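Local coordinates for protein serine--tRNA ligase, cytoplasmic (Candida albicans, PDB 3QO8) that activates serine with ATP to form seryl-adenylate and then transfers the serine to the acceptor end of tRNA(Ser), working as a class II homodimer, at residues A[325-330]-A[366-371]; A[127-132]-A[350-355]; A[20-25]-A[30-35]; A[114-119]-A[342-347]. All coordinates share one frame; numbering follows the deposited sequence.

Contact 1: residues A[325-330]-A[366-371]; sequences EFYQSL and ELVSCS. With MG (magnesium ion), chain C; SSA (5'-O-(N-(L-seryl)-sulfamoyl)adenosine), chain B; SSA (5'-O-(N-(L-seryl)-sulfamoyl)adenosine), chain D.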
# COMPACT_ATOMS: atom_id res chain seq x y z
N GLU A 325 -4.87 -6.91 27.33
CA GLU A 325 -6.30 -7.21 27.35
C GLU A 325 -6.75 -7.75 26.00
O GLU A 325 -7.51 -8.71 25.91
CB GLU A 325 -7.10 -5.97 27.75
CG GLU A 325 -8.59 -6.23 27.86
CD GLU A 325 -9.41 -4.95 28.12
OE1 GLU A 325 -8.81 -3.88 28.35
OE2 GLU A 325 -10.65 -5.03 28.07
N PHE A 326 -6.27 -7.12 24.93
CA PHE A 326 -6.58 -7.59 23.58
C PHE A 326 -6.17 -9.07 23.38
O PHE A 326 -6.97 -9.88 22.91
CB PHE A 326 -5.91 -6.68 22.54
CG PHE A 326 -6.26 -7.03 21.10
CD1 PHE A 326 -7.44 -6.59 20.52
CD2 PHE A 326 -5.38 -7.80 20.33
CE1 PHE A 326 -7.74 -6.90 19.19
CE2 PHE A 326 -5.68 -8.12 19.01
CZ PHE A 326 -6.87 -7.68 18.44
N TYR A 327 -4.93 -9.42 23.74
CA TYR A 327 -4.49 -10.81 23.56
C TYR A 327 -5.18 -11.78 24.51
O TYR A 327 -5.46 -12.93 24.16
CB TYR A 327 -2.95 -10.94 23.56
CG TYR A 327 -2.46 -10.26 22.32
CD1 TYR A 327 -2.52 -10.91 21.10
CD2 TYR A 327 -2.05 -8.94 22.34
CE1 TYR A 327 -2.14 -10.27 19.93
CE2 TYR A 327 -1.67 -8.29 21.17
CZ TYR A 327 -1.72 -8.96 19.97
OH TYR A 327 -1.36 -8.32 18.80
N GLN A 328 -5.49 -11.30 25.71
CA GLN A 328 -6.26 -12.13 26.62
C GLN A 328 -7.62 -12.45 26.01
O GLN A 328 -8.11 -13.58 26.14
CB GLN A 328 -6.45 -11.42 27.96
CG GLN A 328 -5.17 -11.34 28.75
CD GLN A 328 -5.40 -10.75 30.12
OE1 GLN A 328 -6.51 -10.79 30.63
NE2 GLN A 328 -4.34 -10.22 30.72
N SER A 329 -8.20 -11.47 25.33
CA SER A 329 -9.53 -11.63 24.73
C SER A 329 -9.50 -12.64 23.58
O SER A 329 -10.52 -13.22 23.23
CB SER A 329 -10.07 -10.27 24.26
OG SER A 329 -9.61 -9.96 22.95
N LEU A 330 -8.32 -12.85 23.01
CA LEU A 330 -8.16 -13.84 21.96
C LEU A 330 -7.70 -15.18 22.52
O LEU A 330 -7.55 -16.15 21.77
CB LEU A 330 -7.15 -13.36 20.91
CG LEU A 330 -7.58 -12.19 20.03
CD1 LEU A 330 -6.38 -11.57 19.31
CD2 LEU A 330 -8.62 -12.68 19.03
N GLU A 366 7.63 -12.27 19.32
CA GLU A 366 7.18 -10.89 19.40
C GLU A 366 5.93 -10.60 18.56
O GLU A 366 5.92 -10.84 17.35
CB GLU A 366 8.31 -9.99 18.95
CG GLU A 366 7.92 -8.51 18.91
CD GLU A 366 8.82 -7.70 18.01
OE1 GLU A 366 9.96 -8.14 17.74
OE2 GLU A 366 8.38 -6.63 17.56
N LEU A 367 4.87 -10.08 19.18
CA LEU A 367 3.69 -9.60 18.44
C LEU A 367 3.47 -8.09 18.63
O LEU A 367 2.74 -7.46 17.88
CB LEU A 367 2.41 -10.30 18.91
CG LEU A 367 2.27 -11.80 18.64
CD1 LEU A 367 0.83 -12.21 18.87
CD2 LEU A 367 2.68 -12.15 17.22
N VAL A 368 4.07 -7.54 19.68
CA VAL A 368 3.81 -6.17 20.08
C VAL A 368 5.07 -5.50 20.62
O VAL A 368 5.79 -6.10 21.42
CB VAL A 368 2.72 -6.11 21.18
CG1 VAL A 368 2.66 -4.72 21.83
CG2 VAL A 368 1.36 -6.50 20.62
N SER A 369 5.33 -4.27 20.17
CA SER A 369 6.28 -3.39 20.85
C SER A 369 5.54 -2.15 21.32
O SER A 369 4.75 -1.57 20.59
CB SER A 369 7.43 -2.96 19.93
OG SER A 369 8.35 -4.01 19.74
N CYS A 370 5.83 -1.75 22.56
CA CYS A 370 5.19 -0.61 23.20
C CYS A 370 6.30 0.30 23.74
O CYS A 370 7.10 -0.13 24.57
CB CYS A 370 4.31 -1.12 24.35
SG CYS A 370 3.48 0.21 25.34
N SER A 371 6.35 1.54 23.26
CA SER A 371 7.45 2.44 23.56
C SER A 371 6.98 3.78 24.07
O SER A 371 6.02 4.34 23.55
CB SER A 371 8.27 2.69 22.29
OG SER A 371 8.81 1.49 21.76
MG MG C . 9.69 -4.61 17.84
N10 SSA B . 5.04 1.49 15.64
CA SSA B . 5.70 0.45 16.42
CB SSA B . 4.68 -0.24 17.33
OG SSA B . 3.76 -1.04 16.55
C9 SSA B . 6.34 -0.56 15.51
O9 SSA B . 6.19 -0.52 14.29
N8 SSA B . 7.07 -1.50 16.10
S1 SSA B . 7.58 -2.82 15.35
O1S SSA B . 8.60 -2.56 14.37
O2S SSA B . 8.07 -3.73 16.33
O5' SSA B . 6.39 -3.51 14.66
C5' SSA B . 5.20 -3.81 15.37
C4' SSA B . 4.78 -5.25 15.08
O4' SSA B . 4.54 -5.49 13.68
C3' SSA B . 5.83 -6.28 15.45
O3' SSA B . 5.81 -6.50 16.87
C2' SSA B . 5.35 -7.48 14.64
O2' SSA B . 4.25 -8.12 15.29
C1' SSA B . 4.83 -6.84 13.35
N9 SSA B . 5.86 -6.88 12.30
C8 SSA B . 7.01 -6.19 12.27
N7 SSA B . 7.69 -6.52 11.15
C5 SSA B . 6.94 -7.42 10.48
C6 SSA B . 7.11 -8.09 9.28
N6 SSA B . 8.23 -7.87 8.56
N1 SSA B . 6.15 -8.95 8.86
C2 SSA B . 5.05 -9.15 9.60
N3 SSA B . 4.85 -8.50 10.75
C4 SSA B . 5.79 -7.65 11.21
N10 SSA D . -12.80 -16.55 30.91
CA SSA D . -13.49 -17.16 29.79
CB SSA D . -14.27 -16.08 29.05
OG SSA D . -14.90 -16.63 27.89
C9 SSA D . -12.49 -17.80 28.87
O9 SSA D . -12.86 -18.41 27.88
N8 SSA D . -11.20 -17.65 29.19
S1 SSA D . -10.04 -18.13 28.19
O1S SSA D . -8.79 -17.58 28.64
O2S SSA D . -9.97 -19.57 28.19
O5' SSA D . -10.36 -17.65 26.77
C5' SSA D . -10.06 -16.32 26.35
C4' SSA D . -10.87 -16.04 25.08
O4' SSA D . -10.32 -16.73 23.96
C3' SSA D . -12.30 -16.51 25.21
O3' SSA D . -13.17 -15.43 25.58
C2' SSA D . -12.67 -17.03 23.84
O2' SSA D . -13.31 -16.00 23.09
C1' SSA D . -11.35 -17.36 23.18
N9 SSA D . -11.21 -18.84 23.20
C8 SSA D . -10.43 -19.57 24.02
N7 SSA D . -10.61 -20.88 23.72
C5 SSA D . -11.51 -20.96 22.72
C6 SSA D . -12.08 -22.01 22.01
N6 SSA D . -11.74 -23.30 22.27
N1 SSA D . -12.98 -21.73 21.03
C2 SSA D . -13.32 -20.46 20.75
N3 SSA D . -12.79 -19.43 21.42
C4 SSA D . -11.89 -19.66 22.40
O HOH W 1 0.47 -8.33 16.72
O HOH W 2 11.50 -5.30 16.23
O HOH W 3 11.25 -5.54 19.37
O HOH W 4 10.78 -2.25 17.88
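Tyr327, near the C-terminal end of helix 312-329, lays its ring against Leu367 and Val368 of strand 363-372, and this small apolar patch is the whole direct contact between the two segments. Two ring carbons do the touching: CE1 of Tyr327 meets CD1 of Leu367 at 3.7 Å, while CE2 of Tyr327 lies 3.6 Å from CG2 of Val368. The first torsion of Tyr327 sets CG opposite the carbonyl carbon (chi1 -68°), which points the ring at the strand. Both methyls come in obliquely, whereas one ring face is covered within the helix by the ring of Phe326. Leu367 and Val368 can serve the same ring because they form a classic beta bulge opposite Leu354, which lets two successive side chains face the helix.

The polar link runs through water. One water donates to Tyr327 OH and, at 2.7 Å, to the backbone O of Leu367; the tyrosine hydroxyl is hydrogen-bonded also to Leu405 O.

Metal and ligand bonds occupy the strand beyond. OE2 of Glu366 and OG of Ser369 each bind magnesium at 2.4 Å, and the ion's shell is completed by a sulfamoyl oxygen, O2S, of the seryl-adenylate analogue and three waters. The same OE2 of Glu366 accepts a hydrogen bond from the ribose O3' of the analogue, 2.7 Å away, and Leu367 O receives ribose O2' at 3.1 Å. A second analogue molecule rests against the backbone of Gln328, Ser329 and Leu330.

Leu367 thus turns its side chain to the Tyr327 ring while its carbonyl is shared by a water and the ribose, so that helix packing and nucleotide recognition meet in one residue.

Contact 2: residues A[127-132]-A[350-355]; sequences LVRTWT and KKYDLE
The antiparallel sheet of the class II catalytic core provides the setting here: Val128 of strand 126-131 and Tyr352 of strand 350-358 meet across strand 334-338, which lies between their strands and pairs with both. Between the two segments themselves the contact is made by side chains, without a hydrogen bond. CG2 of Val128 sits over one face of the Tyr352 ring in a CH-pi contact, 4.1 Å from the ring centroid and 24° off its normal, displaced toward the phenolic rim, where CZ of Tyr352 is its nearest atom at 3.8 Å. The second methyl of Val128, CG1, reaches CE2 of Tyr352 at 4.0 Å, so both branches of the valine bear on the same end of the ring. The tyrosine ring is set for this by its first torsion (chi1 -84°), which places CG beside the backbone N and opposite the carbonyl carbon.

A classic beta bulge shapes the edge of the sheet at this point, with Val128 and Arg129 both facing Val336 of the middle strand. Arg129 approaches more loosely: its NH2 lies 4.3 Å from CE2 of Tyr352, oblique to the ring, while its guanidinium has CG1 of Val128 over one face. The charge is engaged by helix 312-329, where Glu324 forms a salt bridge with NH2 of Arg129. That same helix sends Phe316 against Tyr352, the two rings meeting edge-to-face. Farther along strand 126-131, Trp131 belongs to the pocket of a bound seryl-adenylate analogue, and on strand 350-358 Asp353 hydrogen-bonds through OD1 to the magnesium ligand Ser369.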
# COMPACT_ATOMS: atom_id res chain seq x y z
N LEU A 127 11.75 -10.03 32.58
CA LEU A 127 10.50 -10.76 32.45
C LEU A 127 9.49 -10.06 33.32
O LEU A 127 9.51 -10.18 34.54
CB LEU A 127 10.66 -12.23 32.87
CG LEU A 127 9.35 -13.05 32.81
CD1 LEU A 127 8.78 -13.10 31.38
CD2 LEU A 127 9.53 -14.46 33.37
N VAL A 128 8.62 -9.27 32.68
CA VAL A 128 7.71 -8.39 33.39
C VAL A 128 6.47 -9.13 33.89
O VAL A 128 6.13 -9.06 35.07
CB VAL A 128 7.29 -7.18 32.50
CG1 VAL A 128 6.24 -6.32 33.20
CG2 VAL A 128 8.51 -6.35 32.14
N ARG A 129 5.80 -9.84 32.99
CA ARG A 129 4.57 -10.54 33.33
C ARG A 129 4.40 -11.72 32.41
O ARG A 129 4.90 -11.71 31.28
CB ARG A 129 3.36 -9.61 33.16
CG ARG A 129 3.09 -8.70 34.35
CD ARG A 129 1.82 -7.87 34.13
NE ARG A 129 1.93 -6.94 33.01
CZ ARG A 129 2.52 -5.75 33.09
NH1 ARG A 129 3.06 -5.35 34.23
NH2 ARG A 129 2.57 -4.97 32.02
N THR A 130 3.68 -12.73 32.89
CA THR A 130 3.31 -13.86 32.05
C THR A 130 1.80 -14.06 32.19
O THR A 130 1.23 -13.76 33.23
CB THR A 130 4.04 -15.15 32.48
OG1 THR A 130 5.46 -14.93 32.46
CG2 THR A 130 3.72 -16.28 31.54
N TRP A 131 1.16 -14.56 31.14
CA TRP A 131 -0.26 -14.85 31.20
C TRP A 131 -0.60 -16.10 30.40
O TRP A 131 -0.09 -16.28 29.30
CB TRP A 131 -1.10 -13.66 30.69
CG TRP A 131 -2.58 -13.90 30.82
CD1 TRP A 131 -3.35 -13.69 31.93
CD2 TRP A 131 -3.47 -14.41 29.81
NE1 TRP A 131 -4.66 -14.02 31.67
CE2 TRP A 131 -4.76 -14.46 30.38
CE3 TRP A 131 -3.30 -14.81 28.48
CZ2 TRP A 131 -5.87 -14.92 29.67
CZ3 TRP A 131 -4.41 -15.24 27.77
CH2 TRP A 131 -5.68 -15.30 28.37
N THR A 132 -1.43 -16.96 30.97
CA THR A 132 -1.98 -18.08 30.21
C THR A 132 -3.49 -18.07 30.29
O THR A 132 -4.07 -17.65 31.29
CB THR A 132 -1.48 -19.47 30.70
OG1 THR A 132 -1.65 -19.57 32.12
CG2 THR A 132 -0.02 -19.69 30.32
N LYS A 350 12.04 3.82 26.77
CA LYS A 350 11.69 2.54 27.40
C LYS A 350 10.81 1.76 26.44
O LYS A 350 9.94 2.36 25.79
CB LYS A 350 10.93 2.79 28.70
CG LYS A 350 10.58 1.52 29.49
CD LYS A 350 9.80 1.87 30.75
CE LYS A 350 9.48 0.62 31.58
NZ LYS A 350 10.70 -0.05 32.15
N LYS A 351 11.00 0.45 26.36
CA LYS A 351 10.18 -0.38 25.50
C LYS A 351 9.82 -1.73 26.14
O LYS A 351 10.67 -2.39 26.73
CB LYS A 351 10.89 -0.62 24.17
CG LYS A 351 10.09 -1.41 23.16
CD LYS A 351 10.73 -1.32 21.80
CE LYS A 351 11.48 -2.59 21.48
NZ LYS A 351 12.28 -2.43 20.25
N TYR A 352 8.55 -2.12 26.02
CA TYR A 352 8.09 -3.45 26.41
C TYR A 352 7.64 -4.16 25.17
O TYR A 352 6.95 -3.57 24.33
CB TYR A 352 6.86 -3.37 27.33
CG TYR A 352 7.12 -3.15 28.80
CD1 TYR A 352 8.39 -2.91 29.30
CD2 TYR A 352 6.07 -3.19 29.71
CE1 TYR A 352 8.60 -2.70 30.65
CE2 TYR A 352 6.26 -2.99 31.05
CZ TYR A 352 7.53 -2.75 31.52
OH TYR A 352 7.70 -2.55 32.87
N ASP A 353 7.98 -5.44 25.04
CA ASP A 353 7.41 -6.24 23.98
C ASP A 353 6.44 -7.25 24.60
O ASP A 353 6.67 -7.76 25.70
CB ASP A 353 8.49 -7.00 23.20
CG ASP A 353 9.26 -6.12 22.22
OD1 ASP A 353 9.05 -4.89 22.21
OD2 ASP A 353 10.08 -6.68 21.47
N LEU A 354 5.34 -7.50 23.90
CA LEU A 354 4.49 -8.62 24.25
C LEU A 354 4.85 -9.69 23.24
O LEU A 354 4.82 -9.46 22.03
CB LEU A 354 2.99 -8.26 24.18
CG LEU A 354 2.01 -9.36 24.61
CD1 LEU A 354 0.75 -8.78 25.23
CD2 LEU A 354 1.66 -10.30 23.46
N GLU A 355 5.25 -10.85 23.75
CA GLU A 355 5.64 -11.98 22.93
C GLU A 355 4.67 -13.11 23.23
O GLU A 355 4.53 -13.53 24.39
CB GLU A 355 7.07 -12.43 23.27
CG GLU A 355 8.12 -11.30 23.22
CD GLU A 355 9.50 -11.82 23.61
OE1 GLU A 355 9.57 -12.75 24.44
OE2 GLU A 355 10.51 -11.32 23.07

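Contact 3: residues A[20-25]-A[30-35]; sequences ASQKKR and ELVDEI
Gln22 of helix 15-25 faces Leu31 and Val32 at the start of helix 30-65, across a short turn in the N-terminal domain. The glutamine is folded rather than extended. With chi1 at -73° and chi2 at -61° its chain bends twice in the same sense, which brings the aliphatic CG toward CG2 of Val32 (4.3 Å) and lets the amide NE2 come to 4.2 Å from CD2 of Leu31. In Val32 a chi1 of 179° sets CG1 opposite the backbone N and CG2, the methyl facing Gln22, opposite the carbonyl carbon; its side chain also packs on Pro15, Ile18 and Lys19 of the first helix. Leu31 is less regular: its first torsion lies away from the usual staggered positions, and its side chain also touches Gln107 of helix 74-107.

No hydrogen bond joins the two segments directly. The glutamine amide instead turns to the connecting turn, where NE2 of Gln22 donates to the backbone O of Ser28.

One side chain therefore does two jobs at this helical hairpin: its CG methylene packs, at a distance, on Val32, and its amide ties the first helix to the turn. With all contacts above 4 Å, the packing between the segments is loose, and the polar bond to the turn supplies the directional part of the join.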
# COMPACT_ATOMS: atom_id res chain seq x y z
N ALA A 20 26.09 8.41 29.88
CA ALA A 20 25.72 7.14 30.50
C ALA A 20 24.69 6.45 29.61
O ALA A 20 24.74 5.25 29.41
CB ALA A 20 25.16 7.37 31.89
N SER A 21 23.76 7.23 29.05
CA SER A 21 22.72 6.66 28.22
C SER A 21 23.34 6.08 26.96
O SER A 21 23.03 4.95 26.57
CB SER A 21 21.67 7.72 27.84
OG SER A 21 20.66 7.15 27.02
N GLN A 22 24.23 6.85 26.32
CA GLN A 22 24.92 6.38 25.12
C GLN A 22 25.62 5.05 25.37
O GLN A 22 25.61 4.15 24.53
CB GLN A 22 25.92 7.43 24.63
CG GLN A 22 25.26 8.66 23.97
CD GLN A 22 24.44 8.29 22.75
OE1 GLN A 22 23.23 8.11 22.82
NE2 GLN A 22 25.12 8.15 21.61
N LYS A 23 26.24 4.95 26.54
CA LYS A 23 26.97 3.75 26.93
C LYS A 23 26.01 2.56 27.04
O LYS A 23 26.28 1.49 26.50
CB LYS A 23 27.69 3.99 28.25
CG LYS A 23 28.95 3.17 28.45
CD LYS A 23 29.81 3.83 29.52
CE LYS A 23 29.93 5.33 29.25
NZ LYS A 23 30.67 6.07 30.31
N LYS A 24 24.89 2.77 27.73
CA LYS A 24 23.86 1.74 27.84
C LYS A 24 23.36 1.28 26.47
O LYS A 24 23.04 0.11 26.28
CB LYS A 24 22.67 2.25 28.65
CG LYS A 24 23.00 2.54 30.10
CD LYS A 24 21.73 2.84 30.87
CE LYS A 24 22.02 3.38 32.24
NZ LYS A 24 20.74 3.85 32.85
N ARG A 25 23.28 2.23 25.54
CA ARG A 25 22.77 1.96 24.20
C ARG A 25 23.78 1.18 23.37
O ARG A 25 23.43 0.57 22.36
CB ARG A 25 22.42 3.28 23.48
CG ARG A 25 21.08 3.88 23.88
CD ARG A 25 20.74 5.15 23.06
NE ARG A 25 19.41 5.62 23.45
CZ ARG A 25 18.29 5.08 23.00
NH1 ARG A 25 18.34 4.07 22.12
NH2 ARG A 25 17.12 5.52 23.43
N GLU A 30 31.53 9.54 22.60
CA GLU A 30 32.32 10.66 22.10
C GLU A 30 31.42 11.77 21.57
O GLU A 30 31.71 12.96 21.76
CB GLU A 30 33.28 10.19 21.00
CG GLU A 30 34.31 9.18 21.47
CD GLU A 30 35.18 8.66 20.34
OE1 GLU A 30 34.64 8.39 19.25
OE2 GLU A 30 36.40 8.53 20.54
N LEU A 31 30.34 11.37 20.90
CA LEU A 31 29.37 12.32 20.35
C LEU A 31 29.07 13.46 21.30
O LEU A 31 28.93 14.61 20.88
CB LEU A 31 28.06 11.61 20.00
CG LEU A 31 27.76 11.30 18.53
CD1 LEU A 31 28.86 10.44 17.94
CD2 LEU A 31 26.42 10.60 18.41
N VAL A 32 28.94 13.15 22.59
CA VAL A 32 28.52 14.15 23.56
C VAL A 32 29.53 15.29 23.72
O VAL A 32 29.17 16.47 23.63
CB VAL A 32 28.17 13.52 24.91
CG1 VAL A 32 27.77 14.59 25.91
CG2 VAL A 32 27.05 12.51 24.72
N ASP A 33 30.79 14.94 23.94
CA ASP A 33 31.85 15.95 24.03
C ASP A 33 31.95 16.78 22.75
O ASP A 33 32.12 17.99 22.80
CB ASP A 33 33.19 15.30 24.34
CG ASP A 33 33.30 14.85 25.79
OD1 ASP A 33 32.89 15.62 26.69
OD2 ASP A 33 33.79 13.72 26.03
N GLU A 34 31.82 16.12 21.60
CA GLU A 34 31.88 16.81 20.31
C GLU A 34 30.76 17.82 20.17
O GLU A 34 30.96 18.94 19.68
CB GLU A 34 31.81 15.81 19.16
CG GLU A 34 32.91 14.76 19.22
CD GLU A 34 32.84 13.77 18.08
OE1 GLU A 34 31.92 13.87 17.25
OE2 GLU A 34 33.72 12.88 18.02
N ILE A 35 29.57 17.42 20.60
CA ILE A 35 28.41 18.29 20.52
C ILE A 35 28.65 19.53 21.38
O ILE A 35 28.40 20.65 20.95
CB ILE A 35 27.15 17.53 20.95
CG1 ILE A 35 26.70 16.62 19.80
CG2 ILE A 35 26.03 18.49 21.33
CD1 ILE A 35 25.80 15.50 20.22

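Contact 4: residues A[114-119]-A[342-347]; sequences ESVVDS and GELNNA. With MG (magnesium ion), chain E.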
# COMPACT_ATOMS: atom_id res chain seq x y z
N GLU A 114 15.91 5.07 33.59
CA GLU A 114 16.68 4.39 34.64
C GLU A 114 16.21 2.98 34.98
O GLU A 114 16.97 2.18 35.52
CB GLU A 114 16.71 5.24 35.91
CG GLU A 114 17.59 6.46 35.80
CD GLU A 114 19.06 6.11 35.67
OE1 GLU A 114 19.40 4.91 35.84
OE2 GLU A 114 19.88 7.02 35.42
N SER A 115 14.96 2.68 34.67
CA SER A 115 14.42 1.37 35.00
C SER A 115 14.79 0.29 33.98
O SER A 115 14.54 -0.88 34.22
CB SER A 115 12.90 1.43 35.15
OG SER A 115 12.28 1.55 33.88
N VAL A 116 15.36 0.69 32.85
CA VAL A 116 15.72 -0.25 31.79
C VAL A 116 17.01 -1.01 32.11
O VAL A 116 18.00 -0.41 32.52
CB VAL A 116 15.85 0.46 30.41
CG1 VAL A 116 16.34 -0.51 29.34
CG2 VAL A 116 14.51 1.08 29.99
N VAL A 117 17.00 -2.33 31.92
CA VAL A 117 18.19 -3.15 32.12
C VAL A 117 19.31 -2.74 31.17
O VAL A 117 19.10 -2.63 29.97
CB VAL A 117 17.89 -4.65 31.91
CG1 VAL A 117 19.19 -5.47 31.90
CG2 VAL A 117 16.95 -5.16 32.99
N ASP A 118 20.50 -2.51 31.72
CA ASP A 118 21.65 -2.12 30.92
C ASP A 118 22.37 -3.34 30.35
O ASP A 118 23.12 -4.01 31.05
CB ASP A 118 22.60 -1.28 31.77
CG ASP A 118 23.90 -0.97 31.06
OD1 ASP A 118 24.02 -1.29 29.85
OD2 ASP A 118 24.80 -0.39 31.69
N SER A 119 22.15 -3.63 29.07
CA SER A 119 22.77 -4.79 28.44
C SER A 119 22.62 -4.77 26.94
O SER A 119 21.71 -4.14 26.41
CB SER A 119 22.14 -6.08 28.97
OG SER A 119 22.73 -7.22 28.35
N GLY A 342 20.42 -2.00 24.94
CA GLY A 342 21.16 -2.13 23.70
C GLY A 342 20.30 -2.44 22.49
O GLY A 342 20.79 -2.43 21.36
N GLU A 343 19.02 -2.71 22.72
CA GLU A 343 18.07 -3.05 21.67
C GLU A 343 16.97 -1.99 21.48
O GLU A 343 15.99 -2.23 20.78
CB GLU A 343 17.41 -4.39 21.99
CG GLU A 343 18.38 -5.55 21.95
CD GLU A 343 18.70 -5.96 20.53
OE1 GLU A 343 17.76 -6.28 19.78
OE2 GLU A 343 19.90 -5.96 20.17
N LEU A 344 17.13 -0.83 22.11
CA LEU A 344 16.17 0.26 21.92
C LEU A 344 16.54 1.08 20.70
O LEU A 344 17.70 1.40 20.50
CB LEU A 344 16.15 1.19 23.15
CG LEU A 344 15.74 0.57 24.48
CD1 LEU A 344 15.79 1.62 25.59
CD2 LEU A 344 14.36 -0.05 24.37
N ASN A 345 15.55 1.43 19.88
CA ASN A 345 15.79 2.40 18.80
C ASN A 345 15.99 3.79 19.41
O ASN A 345 15.68 3.99 20.58
CB ASN A 345 14.66 2.37 17.75
CG ASN A 345 13.37 3.02 18.23
OD1 ASN A 345 13.37 3.87 19.12
ND2 ASN A 345 12.25 2.64 17.62
N ASN A 346 16.50 4.74 18.61
CA ASN A 346 16.85 6.06 19.11
C ASN A 346 15.72 6.78 19.85
O ASN A 346 15.96 7.49 20.82
CB ASN A 346 17.31 6.98 17.97
CG ASN A 346 18.63 6.55 17.36
OD1 ASN A 346 19.31 5.68 17.88
ND2 ASN A 346 18.98 7.16 16.24
N ALA A 347 14.49 6.62 19.38
CA ALA A 347 13.39 7.41 19.94
C ALA A 347 12.93 6.90 21.30
O ALA A 347 12.43 7.68 22.11
CB ALA A 347 12.20 7.49 18.94
MG MG E . 19.82 1.40 19.50
O HOH W 5 20.22 3.89 19.81
O HOH W 6 19.16 1.61 17.03
O HOH W 7 20.36 1.04 21.91
O HOH W 8 22.01 1.27 18.47
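Gly342 begins the meeting with residues 114-119 through a backbone bond: its N donates to the O of Ser119 at 2.9 Å, with an N-H...O angle of 144°. Ser341, just ahead of it, reinforces the join by hydrogen-bonding through OG to the N of Ser119.

Past Glu343, the chain turns Leu344 inward. CD1 of Leu344 meets CG1 of Val116 at 4.3 Å, a light apolar touch between methyls, and Lys350 and Lys351 of strand 350-358 pack against Val116 and Leu344 respectively. The backbone of Leu344 has a different task: its O binds a magnesium ion at 2.3 Å, and four waters make up the remaining ligands found.

Asn345 curls its side chain back along its own loop, where its OD1 accepts a hydrogen bond from Ala348 N and a weak one from Ala347 N. The backbone O of Asn345 is taken up by NH1 of Arg25, from helix 15-25. Asn346 then reaches the metal's shell indirectly, its OD1 receiving a hydrogen bond of 2.8 Å from one of the magnesium waters.

The arrangement is a loop-to-loop join, in which the connection following helix 74-107 of the tRNA-binding arm lies against the connection between strands 334-338 and 350-358 of the class II core.

From the N terminus, contact 3 closes first, a short hairpin between helices 15-25 and 30-65 that is complete before any other contact opens. The chain then travels through helix 74-107 into residues 114-119 and 127-132, which open contacts 4 and 2; 325-330 opens contact 1. Their partners follow in the order 342-347, 350-355 and 366-371, so contacts 1, 2 and 4 cross one another. Arg25 NH1 bonds Asn345 O, joining contacts 3 and 4, while Lys350 NZ reaches Ser115 OG between contacts 2 and 4. Adjacent strands 350-358 and 363-372 join contacts 2 and 1, completing a path from the N-terminal arm to the catalytic sheet.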